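Side-chain contacts in hypothetic aldehyde deformylating oxygenase (PDB 5V4T), which binds ferric iron in a ferritin-like bundle of helices and probably acts as an oxidoreductase, namely an aldehyde deformylating oxygenase: residues A[20-25]-A[80-85]; A[99-104]-A[159-164]; A[122-127]-A[187-192]. All blocks are in the same frame, centred on the assembly; numbering follows the deposited sequence.

Contact 1: residues A[20-25]-A[80-85]; sequences SAHFYP and PSYIKL
Y82 carries the whole contact from the 80-85 side, reaching across to H22 and P25. Its CG stands anti to the backbone N (chi1 176°), which swings the ring out from helix 80-93 until the hydroxyl meets the backbone at the last turn of helix 10-23. There Y82 OH donates to H22 O at 2.7 Å, approaching from above the carbonyl plane, 36° out of it. One side of the phenol lies beside the imidazole, where Y82 CD2 comes within 3.7 Å of H22 CD2, the two ring planes inclined at 77°. The imidazole is itself fixed by its ND1, bonded to Y18 O, and by an edge-to-face meeting with Y18. P25 sits against the hydroxyl end of the phenol, crossing it at about a right angle, its CG 3.5 Å from Y82 OH and its CB against Y82 CE1. A phenylalanine at Y82 would probably keep the ring packing but leave the carbonyl of H22 without this donor. Further along the helix, I83 turns to I28 in a loop, and L85 packs on T110 and L114 of helix 98-128. Helix 80-93 is thus wedged between the end of helix 10-23, which Y82 reaches, and the long helix 98-128, which L85 meets.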
loop_
_atom_site.group_PDB
_atom_site.type_symbol
_atom_site.label_atom_id
_atom_site.label_comp_id
_atom_site.label_asym_id
_atom_site.label_seq_id
_atom_site.Cartn_x
_atom_site.Cartn_y
_atom_site.Cartn_z
ATOM N N SER A 20 6.936 2.085 6.288
ATOM C CA SER A 20 7.381 2.720 5.072
ATOM C C SER A 20 7.929 1.697 4.070
ATOM O O SER A 20 7.728 1.838 2.857
ATOM C CB SER A 20 8.429 3.793 5.333
ATOM O OG SER A 20 7.885 4.797 6.155
ATOM N N ALA A 21 8.609 0.659 4.575
ATOM C CA ALA A 21 9.150 -0.366 3.670
ATOM C C ALA A 21 8.038 -1.123 2.923
ATOM O O ALA A 21 8.296 -1.691 1.830
ATOM C CB ALA A 21 9.965 -1.381 4.468
ATOM N N HIS A 22 6.835 -1.151 3.453
ATOM C CA HIS A 22 5.684 -1.714 2.715
ATOM C C HIS A 22 5.328 -0.882 1.494
ATOM O O HIS A 22 4.842 -1.415 0.510
ATOM C CB HIS A 22 4.452 -1.900 3.609
ATOM C CG HIS A 22 4.622 -2.948 4.665
ATOM N ND1 HIS A 22 5.587 -2.877 5.659
ATOM C CD2 HIS A 22 3.864 -4.036 4.956
ATOM C CE1 HIS A 22 5.462 -3.927 6.456
ATOM N NE2 HIS A 22 4.408 -4.628 6.064
ATOM N N PHE A 23 5.588 0.405 1.552
ATOM C CA PHE A 23 5.428 1.260 0.365
ATOM C C PHE A 23 6.637 1.315 -0.523
ATOM O O PHE A 23 6.531 1.662 -1.714
ATOM C CB PHE A 23 5.089 2.688 0.807
ATOM C CG PHE A 23 3.816 2.755 1.582
ATOM C CD1 PHE A 23 3.768 2.500 2.943
ATOM C CD2 PHE A 23 2.610 3.018 0.939
ATOM C CE1 PHE A 23 2.585 2.518 3.656
ATOM C CE2 PHE A 23 1.424 3.015 1.658
ATOM C CZ PHE A 23 1.410 2.761 3.019
ATOM N N TYR A 24 7.790 1.015 0.036
ATOM C CA TYR A 24 9.069 1.073 -0.677
ATOM C C TYR A 24 9.979 -0.052 -0.164
ATOM O O TYR A 24 10.868 0.179 0.666
ATOM C CB TYR A 24 9.690 2.470 -0.477
ATOM C CG TYR A 24 10.967 2.657 -1.268
ATOM C CD1 TYR A 24 10.936 2.645 -2.660
ATOM C CD2 TYR A 24 12.182 2.797 -0.638
ATOM C CE1 TYR A 24 12.096 2.785 -3.402
ATOM C CE2 TYR A 24 13.367 2.924 -1.380
ATOM C CZ TYR A 24 13.305 2.929 -2.748
ATOM O OH TYR A 24 14.452 3.074 -3.507
ATOM N N PRO A 25 9.748 -1.302 -0.637
ATOM C CA PRO A 25 10.387 -2.486 -0.056
ATOM C C PRO A 25 11.833 -2.668 -0.516
ATOM O O PRO A 25 12.148 -3.583 -1.304
ATOM C CB PRO A 25 9.484 -3.631 -0.536
ATOM C CG PRO A 25 8.938 -3.141 -1.856
ATOM C CD PRO A 25 8.670 -1.679 -1.584
ATOM N N PRO A 80 6.327 -12.547 5.165
ATOM C CA PRO A 80 6.110 -13.511 4.106
ATOM C C PRO A 80 4.814 -13.291 3.310
ATOM O O PRO A 80 4.778 -13.513 2.105
ATOM C CB PRO A 80 6.010 -14.838 4.869
ATOM C CG PRO A 80 6.675 -14.596 6.148
ATOM C CD PRO A 80 6.421 -13.185 6.500
ATOM N N SER A 81 3.758 -12.890 4.002
ATOM C CA SER A 81 2.469 -12.640 3.344
ATOM C C SER A 81 2.541 -11.431 2.400
ATOM O O SER A 81 1.792 -11.367 1.395
ATOM C CB SER A 81 1.345 -12.464 4.377
ATOM O OG SER A 81 0.998 -13.736 4.996
ATOM N N TYR A 82 3.401 -10.470 2.707
ATOM C CA TYR A 82 3.599 -9.323 1.791
ATOM C C TYR A 82 4.284 -9.790 0.526
ATOM O O TYR A 82 3.965 -9.398 -0.606
ATOM C CB TYR A 82 4.444 -8.266 2.509
ATOM C CG TYR A 82 4.817 -7.083 1.676
ATOM C CD1 TYR A 82 5.877 -7.119 0.788
ATOM C CD2 TYR A 82 4.075 -5.901 1.771
ATOM C CE1 TYR A 82 6.203 -6.010 0.049
ATOM C CE2 TYR A 82 4.404 -4.792 1.015
ATOM C CZ TYR A 82 5.434 -4.847 0.172
ATOM O OH TYR A 82 5.745 -3.721 -0.549
ATOM N N ILE A 83 5.291 -10.648 0.707
ATOM C CA ILE A 83 5.968 -11.202 -0.459
ATOM C C ILE A 83 5.001 -11.989 -1.379
ATOM O O ILE A 83 5.025 -11.839 -2.607
ATOM C CB ILE A 83 7.208 -12.041 0.010
ATOM C CG1 ILE A 83 8.227 -11.131 0.664
ATOM C CG2 ILE A 83 7.798 -12.776 -1.156
ATOM C CD1 ILE A 83 9.267 -11.819 1.519
ATOM N N LYS A 84 4.101 -12.775 -0.778
ATOM C CA LYS A 84 3.059 -13.487 -1.506
ATOM C C LYS A 84 2.120 -12.531 -2.251
ATOM O O LYS A 84 1.704 -12.776 -3.373
ATOM C CB LYS A 84 2.281 -14.342 -0.536
ATOM C CG LYS A 84 1.336 -15.282 -1.226
ATOM C CD LYS A 84 0.886 -16.378 -0.284
ATOM C CE LYS A 84 0.238 -17.465 -1.126
ATOM N NZ LYS A 84 -0.617 -18.324 -0.283
ATOM N N LEU A 85 1.754 -11.426 -1.606
ATOM C CA LEU A 85 0.847 -10.509 -2.242
ATOM C C LEU A 85 1.404 -10.011 -3.534
ATOM O O LEU A 85 0.738 -10.004 -4.544
ATOM C CB LEU A 85 0.519 -9.330 -1.271
ATOM C CG LEU A 85 -0.370 -8.215 -1.842
ATOM C CD1 LEU A 85 -1.759 -8.693 -2.035
ATOM C CD2 LEU A 85 -0.370 -7.051 -0.856
#

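Contact 2: residues A[99-104]-A[159-164]; sequences RENIAT and KEYAVK
N101 OD1 receives the shortest polar bond across this interface, from Y161 OH at 2.6 Å. The hydroxyl lies in the carbonyl plane of the amide and uses a lone pair of OD1, while OD1 in turn sits at the edge of the phenol ring, in its plane. The other end of the amide is held as well, since N101 ND2 bonds to S95 OG; with both ends engaged, the side chain has little reason to flip. Y161 gets there with its CG anti to the backbone N (chi1 180°), so that the ring stretches from helix 159-179 across to its neighbour. Along the way it passes E100, whose CB lies 4.1 Å from Y161 CE2 and whose OE1 lies 4.1 Å from Y161 CD2. The carboxylate of E100 has stronger partners elsewhere: OE1 forms a salt bridge with R97, which also makes a cation-pi contact with Y161, and OE2 accepts from the backbone N atoms of E157 and D158, just before helix 159-179. Together these partners would probably stabilise the negative charge of E100. D158 OD1 accepts from Y161 N at the start of the same helix. One turn on, the interface turns to small-residue packing: T104 CG2 rests on A162, 3.8 Å from its CB and 3.7 Å from A162 O. These small side chains let the CA atoms of T104 and A162 come within 6.2 Å. R165 ties helix 98-128 by bonds to N101 O and T104 OG1. The axes of 99-104 and 159-164 approach to 9.8 Å at 40°, within the helical bundle of a ferritin-like diiron fold, in which helix 98-128 also supplies the iron ligand E111.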
loop_
_atom_site.group_PDB
_atom_site.type_symbol
_atom_site.label_atom_id
_atom_site.label_comp_id
_atom_site.label_asym_id
_atom_site.label_seq_id
_atom_site.Cartn_x
_atom_site.Cartn_y
_atom_site.Cartn_z
ATOM N N ARG A 99 -7.160 -6.859 -16.116
ATOM C CA ARG A 99 -7.756 -5.570 -15.685
ATOM C C ARG A 99 -8.487 -5.811 -14.374
ATOM O O ARG A 99 -8.233 -5.131 -13.381
ATOM C CB ARG A 99 -8.768 -5.031 -16.694
ATOM C CG ARG A 99 -8.586 -3.663 -17.308
ATOM C CD ARG A 99 -9.624 -3.505 -18.455
ATOM N NE ARG A 99 -9.144 -2.949 -19.738
ATOM C CZ ARG A 99 -8.630 -3.639 -20.779
ATOM N NH1 ARG A 99 -8.484 -5.001 -20.739
ATOM N NH2 ARG A 99 -8.218 -2.946 -21.869
ATOM N N GLU A 100 -9.363 -6.793 -14.343
ATOM C CA GLU A 100 -10.096 -7.084 -13.076
ATOM C C GLU A 100 -9.216 -7.698 -11.968
ATOM O O GLU A 100 -9.454 -7.447 -10.734
ATOM C CB GLU A 100 -11.323 -7.915 -13.363
ATOM C CG GLU A 100 -12.291 -6.989 -14.083
ATOM C CD GLU A 100 -13.584 -7.605 -14.523
ATOM O OE1 GLU A 100 -13.652 -8.832 -14.774
ATOM O OE2 GLU A 100 -14.530 -6.814 -14.640
ATOM N N ASN A 101 -8.227 -8.503 -12.361
ATOM C CA ASN A 101 -7.347 -9.107 -11.370
ATOM C C ASN A 101 -6.450 -8.098 -10.657
ATOM O O ASN A 101 -6.347 -8.091 -9.424
ATOM C CB ASN A 101 -6.519 -10.196 -12.013
ATOM C CG ASN A 101 -7.343 -11.462 -12.268
ATOM O OD1 ASN A 101 -8.446 -11.596 -11.703
ATOM N ND2 ASN A 101 -6.829 -12.399 -13.115
ATOM N N ILE A 102 -5.864 -7.204 -11.436
ATOM C CA ILE A 102 -5.117 -6.103 -10.851
ATOM C C ILE A 102 -6.012 -5.138 -10.076
ATOM O O ILE A 102 -5.617 -4.667 -8.995
ATOM C CB ILE A 102 -4.315 -5.339 -11.904
ATOM C CG1 ILE A 102 -3.290 -6.255 -12.506
ATOM C CG2 ILE A 102 -3.572 -4.222 -11.252
ATOM C CD1 ILE A 102 -2.919 -5.858 -13.917
ATOM N N ALA A 103 -7.173 -4.828 -10.603
ATOM C CA ALA A 103 -8.040 -3.874 -9.916
ATOM C C ALA A 103 -8.463 -4.375 -8.545
ATOM O O ALA A 103 -8.617 -3.585 -7.617
ATOM C CB ALA A 103 -9.242 -3.551 -10.745
ATOM N N THR A 104 -8.678 -5.691 -8.418
ATOM C CA THR A 104 -9.018 -6.243 -7.108
ATOM C C THR A 104 -7.826 -6.459 -6.186
ATOM O O THR A 104 -7.895 -6.107 -4.978
ATOM C CB THR A 104 -9.827 -7.539 -7.327
ATOM O OG1 THR A 104 -9.152 -8.397 -8.240
ATOM C CG2 THR A 104 -11.106 -7.207 -7.883
ATOM N N LYS A 159 -19.063 -7.409 -11.468
ATOM C CA LYS A 159 -19.217 -7.079 -10.028
ATOM C C LYS A 159 -19.099 -8.297 -9.173
ATOM O O LYS A 159 -18.364 -8.299 -8.156
ATOM C CB LYS A 159 -20.554 -6.368 -9.768
ATOM C CG LYS A 159 -20.701 -4.968 -10.338
ATOM C CD LYS A 159 -22.097 -4.436 -10.024
ATOM C CE LYS A 159 -22.264 -3.115 -10.707
ATOM N NZ LYS A 159 -23.346 -2.356 -10.062
ATOM N N GLU A 160 -19.756 -9.378 -9.543
ATOM C CA GLU A 160 -19.673 -10.607 -8.761
ATOM C C GLU A 160 -18.268 -11.194 -8.690
ATOM O O GLU A 160 -17.774 -11.550 -7.595
ATOM C CB GLU A 160 -20.692 -11.614 -9.342
ATOM C CG GLU A 160 -20.754 -12.942 -8.632
ATOM C CD GLU A 160 -21.670 -13.966 -9.327
ATOM O OE1 GLU A 160 -22.462 -13.624 -10.250
ATOM O OE2 GLU A 160 -21.619 -15.155 -8.904
ATOM N N TYR A 161 -17.532 -11.230 -9.828
ATOM C CA TYR A 161 -16.204 -11.707 -9.809
ATOM C C TYR A 161 -15.286 -10.827 -8.919
ATOM O O TYR A 161 -14.445 -11.322 -8.156
ATOM C CB TYR A 161 -15.640 -11.660 -11.233
ATOM C CG TYR A 161 -14.231 -12.139 -11.355
ATOM C CD1 TYR A 161 -13.903 -13.458 -11.424
ATOM C CD2 TYR A 161 -13.180 -11.207 -11.447
ATOM C CE1 TYR A 161 -12.560 -13.883 -11.573
ATOM C CE2 TYR A 161 -11.866 -11.621 -11.588
ATOM C CZ TYR A 161 -11.588 -12.976 -11.703
ATOM O OH TYR A 161 -10.328 -13.433 -11.815
ATOM N N ALA A 162 -15.486 -9.518 -9.009
ATOM C CA ALA A 162 -14.634 -8.590 -8.238
ATOM C C ALA A 162 -14.850 -8.692 -6.721
ATOM O O ALA A 162 -13.914 -8.744 -5.949
ATOM C CB ALA A 162 -14.851 -7.150 -8.712
ATOM N N VAL A 163 -16.109 -8.814 -6.348
ATOM C CA VAL A 163 -16.409 -8.995 -4.918
ATOM C C VAL A 163 -15.770 -10.270 -4.419
ATOM O O VAL A 163 -15.169 -10.278 -3.363
ATOM C CB VAL A 163 -17.918 -8.942 -4.654
ATOM C CG1 VAL A 163 -18.240 -9.299 -3.199
ATOM C CG2 VAL A 163 -18.483 -7.598 -4.984
ATOM N N LYS A 164 -15.948 -11.404 -5.160
ATOM C CA LYS A 164 -15.354 -12.654 -4.743
ATOM C C LYS A 164 -13.810 -12.558 -4.638
ATOM O O LYS A 164 -13.217 -13.104 -3.690
ATOM C CB LYS A 164 -15.791 -13.799 -5.661
ATOM C CG LYS A 164 -17.272 -14.125 -5.534
ATOM C CD LYS A 164 -17.729 -15.212 -6.507
ATOM C CE LYS A 164 -16.641 -16.255 -6.798
ATOM N NZ LYS A 164 -17.192 -17.577 -7.304
#

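Contact 3: residues A[122-127]-A[187-192]; sequences LNETSR and LGYSIQ
In the loop that leads into helix 191-211, Y189 turns its ring toward E124 and T125 on the last turns of helix 98-128. Y189 OH donates to E124 OE1 at 2.7 Å and meets the anti lone pair of that oxygen, the one directed away from OE2. Carboxylate and ring are nearly coplanar, 17° apart, with OE1 at the ring edge. E124 offers OE1 in this way because its CG is anti to the carbonyl carbon (chi1 -68°) and the chain beyond is extended; the hydroxyl also lies 3.2 Å from E124 CB. The second carboxylate oxygen is engaged one helical turn back, in a salt bridge from OE2 to K120, so one glutamate serves a neutral donor and a cation at once.

The loop itself is a short connector between helices of the ferritin-like bundle. G188 adopts a positive phi of 98°, at which a side chain would jam against L187 O, and S190 is the N-cap of the following helix, its OG bonded to E193 N. On the other side of the phenol, T125 OG1 stands at the ring edge, 3.8 Å from Y189 CE2, while its own hydrogen bond goes to I121 O. A water donates to L187 O at 2.8 Å and only weakly to T125 OG1, bridging loop and helix. L187 CD1 approaches T125 OG1 to 4.2 Å, and the leucine packs further on I12 and I121.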
loop_
_atom_site.group_PDB
_atom_site.type_symbol
_atom_site.label_atom_id
_atom_site.label_comp_id
_atom_site.label_asym_id
_atom_site.label_seq_id
_atom_site.Cartn_x
_atom_site.Cartn_y
_atom_site.Cartn_z
ATOM N N LEU A 122 0.986 5.944 9.569
ATOM C CA LEU A 122 2.072 6.890 9.244
ATOM C C LEU A 122 1.704 8.328 9.443
ATOM O O LEU A 122 2.538 9.131 9.915
ATOM C CB LEU A 122 2.693 6.623 7.841
ATOM C CG LEU A 122 3.385 5.289 7.745
ATOM C CD1 LEU A 122 3.741 4.988 6.299
ATOM C CD2 LEU A 122 4.655 5.245 8.606
ATOM N N ASN A 123 0.470 8.696 9.041
ATOM C CA ASN A 123 -0.017 10.068 9.255
ATOM C C ASN A 123 -0.104 10.449 10.720
ATOM O O ASN A 123 0.452 11.411 11.178
ATOM C CB ASN A 123 -1.400 10.158 8.590
ATOM C CG ASN A 123 -1.951 11.540 8.541
ATOM O OD1 ASN A 123 -1.322 12.546 8.859
ATOM N ND2 ASN A 123 -3.202 11.615 8.120
ATOM N N GLU A 124 -0.812 9.630 11.454
ATOM C CA GLU A 124 -1.022 9.868 12.885
ATOM C C GLU A 124 0.301 9.910 13.659
ATOM O O GLU A 124 0.509 10.790 14.490
ATOM C CB GLU A 124 -1.896 8.792 13.460
ATOM C CG GLU A 124 -3.301 8.890 12.925
ATOM C CD GLU A 124 -4.246 7.853 13.477
ATOM O OE1 GLU A 124 -3.821 6.951 14.215
ATOM O OE2 GLU A 124 -5.472 7.979 13.162
ATOM N N THR A 125 1.182 8.980 13.348
ATOM C CA THR A 125 2.437 8.836 14.080
ATOM C C THR A 125 3.368 10.011 13.746
ATOM O O THR A 125 3.996 10.622 14.649
ATOM C CB THR A 125 3.106 7.486 13.795
ATOM O OG1 THR A 125 2.226 6.451 14.208
ATOM C CG2 THR A 125 4.405 7.393 14.557
ATOM N N SER A 126 3.477 10.368 12.470
ATOM C CA SER A 126 4.340 11.483 12.088
ATOM C C SER A 126 3.807 12.781 12.627
ATOM O O SER A 126 4.568 13.645 13.009
ATOM C CB SER A 126 4.565 11.543 10.596
ATOM O OG SER A 126 3.362 11.642 9.814
ATOM N N ARG A 127 2.484 12.938 12.699
ATOM C CA ARG A 127 1.889 14.105 13.351
ATOM C C ARG A 127 2.250 14.197 14.808
ATOM O O ARG A 127 2.712 15.272 15.238
ATOM C CB ARG A 127 0.376 14.127 13.154
ATOM C CG ARG A 127 -0.344 15.336 13.706
ATOM C CD ARG A 127 -1.799 15.245 13.238
ATOM N NE ARG A 127 -2.505 14.124 13.871
ATOM C CZ ARG A 127 -3.362 13.270 13.271
ATOM N NH1 ARG A 127 -3.618 13.297 11.975
ATOM N NH2 ARG A 127 -3.965 12.357 14.000
ATOM N N LEU A 187 4.170 1.509 18.376
ATOM C CA LEU A 187 3.614 2.790 18.012
ATOM C C LEU A 187 2.308 3.094 18.749
ATOM O O LEU A 187 1.757 4.169 18.564
ATOM C CB LEU A 187 3.383 2.865 16.509
ATOM C CG LEU A 187 4.543 2.505 15.570
ATOM C CD1 LEU A 187 4.223 2.703 14.102
ATOM C CD2 LEU A 187 5.780 3.278 15.917
ATOM N N GLY A 188 1.817 2.160 19.571
ATOM C CA GLY A 188 0.636 2.418 20.400
ATOM C C GLY A 188 -0.682 1.879 19.811
ATOM O O GLY A 188 -1.731 2.065 20.395
ATOM N N TYR A 189 -0.610 1.127 18.731
ATOM C CA TYR A 189 -1.798 0.586 18.035
ATOM C C TYR A 189 -2.106 -0.819 18.506
ATOM O O TYR A 189 -1.212 -1.568 18.853
ATOM C CB TYR A 189 -1.579 0.551 16.537
ATOM C CG TYR A 189 -1.492 1.945 15.998
ATOM C CD1 TYR A 189 -2.636 2.616 15.597
ATOM C CD2 TYR A 189 -0.295 2.634 15.948
ATOM C CE1 TYR A 189 -2.600 3.926 15.179
ATOM C CE2 TYR A 189 -0.255 3.964 15.524
ATOM C CZ TYR A 189 -1.400 4.586 15.126
ATOM O OH TYR A 189 -1.333 5.919 14.719
ATOM N N SER A 190 -3.399 -1.108 18.526
ATOM C CA SER A 190 -3.916 -2.441 18.765
ATOM C C SER A 190 -4.062 -3.178 17.441
ATOM O O SER A 190 -4.772 -2.668 16.579
ATOM C CB SER A 190 -5.276 -2.331 19.372
ATOM O OG SER A 190 -5.990 -3.534 19.230
ATOM N N ILE A 191 -3.450 -4.342 17.299
ATOM C CA ILE A 191 -3.592 -5.141 16.079
ATOM C C ILE A 191 -5.065 -5.504 15.868
ATOM O O ILE A 191 -5.570 -5.393 14.736
ATOM C CB ILE A 191 -2.730 -6.399 16.063
ATOM C CG1 ILE A 191 -1.248 -6.038 16.145
ATOM C CG2 ILE A 191 -2.954 -7.255 14.826
ATOM C CD1 ILE A 191 -0.726 -5.501 14.800
ATOM N N GLN A 192 -5.774 -5.944 16.932
ATOM C CA GLN A 192 -7.202 -6.156 16.773
ATOM C C GLN A 192 -7.989 -4.967 16.226
ATOM O O GLN A 192 -8.886 -5.135 15.338
ATOM C CB GLN A 192 -7.884 -6.625 18.079
ATOM C CG GLN A 192 -9.351 -7.083 17.857
ATOM C CD GLN A 192 -9.434 -8.303 16.933
ATOM O OE1 GLN A 192 -8.982 -9.402 17.312
ATOM N NE2 GLN A 192 -10.021 -8.144 15.722
HETATM O O HOH W 1 2.406 6.663 17.539
#

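In the fold
All three contacts centre on a tyrosine hydroxyl that donates to an oxygen of a neighbouring segment, yet the acceptor changes with place. Contact 1, nearest the chain's centre and with the side chain of Y82 about 12 Å from a bound iron ion, uses a backbone carbonyl among rings and a proline. Contact 2, also buried but farther out, uses an amide and adds charged neighbours around a helix start. Contact 3, partly buried and away from the annotated sites, uses a carboxylate and a bridging water. Contacts 2 and 3 share helix 98-128, on opposite sides of the centre; contacts 1 and 3 meet directly, where F23 packs on L122.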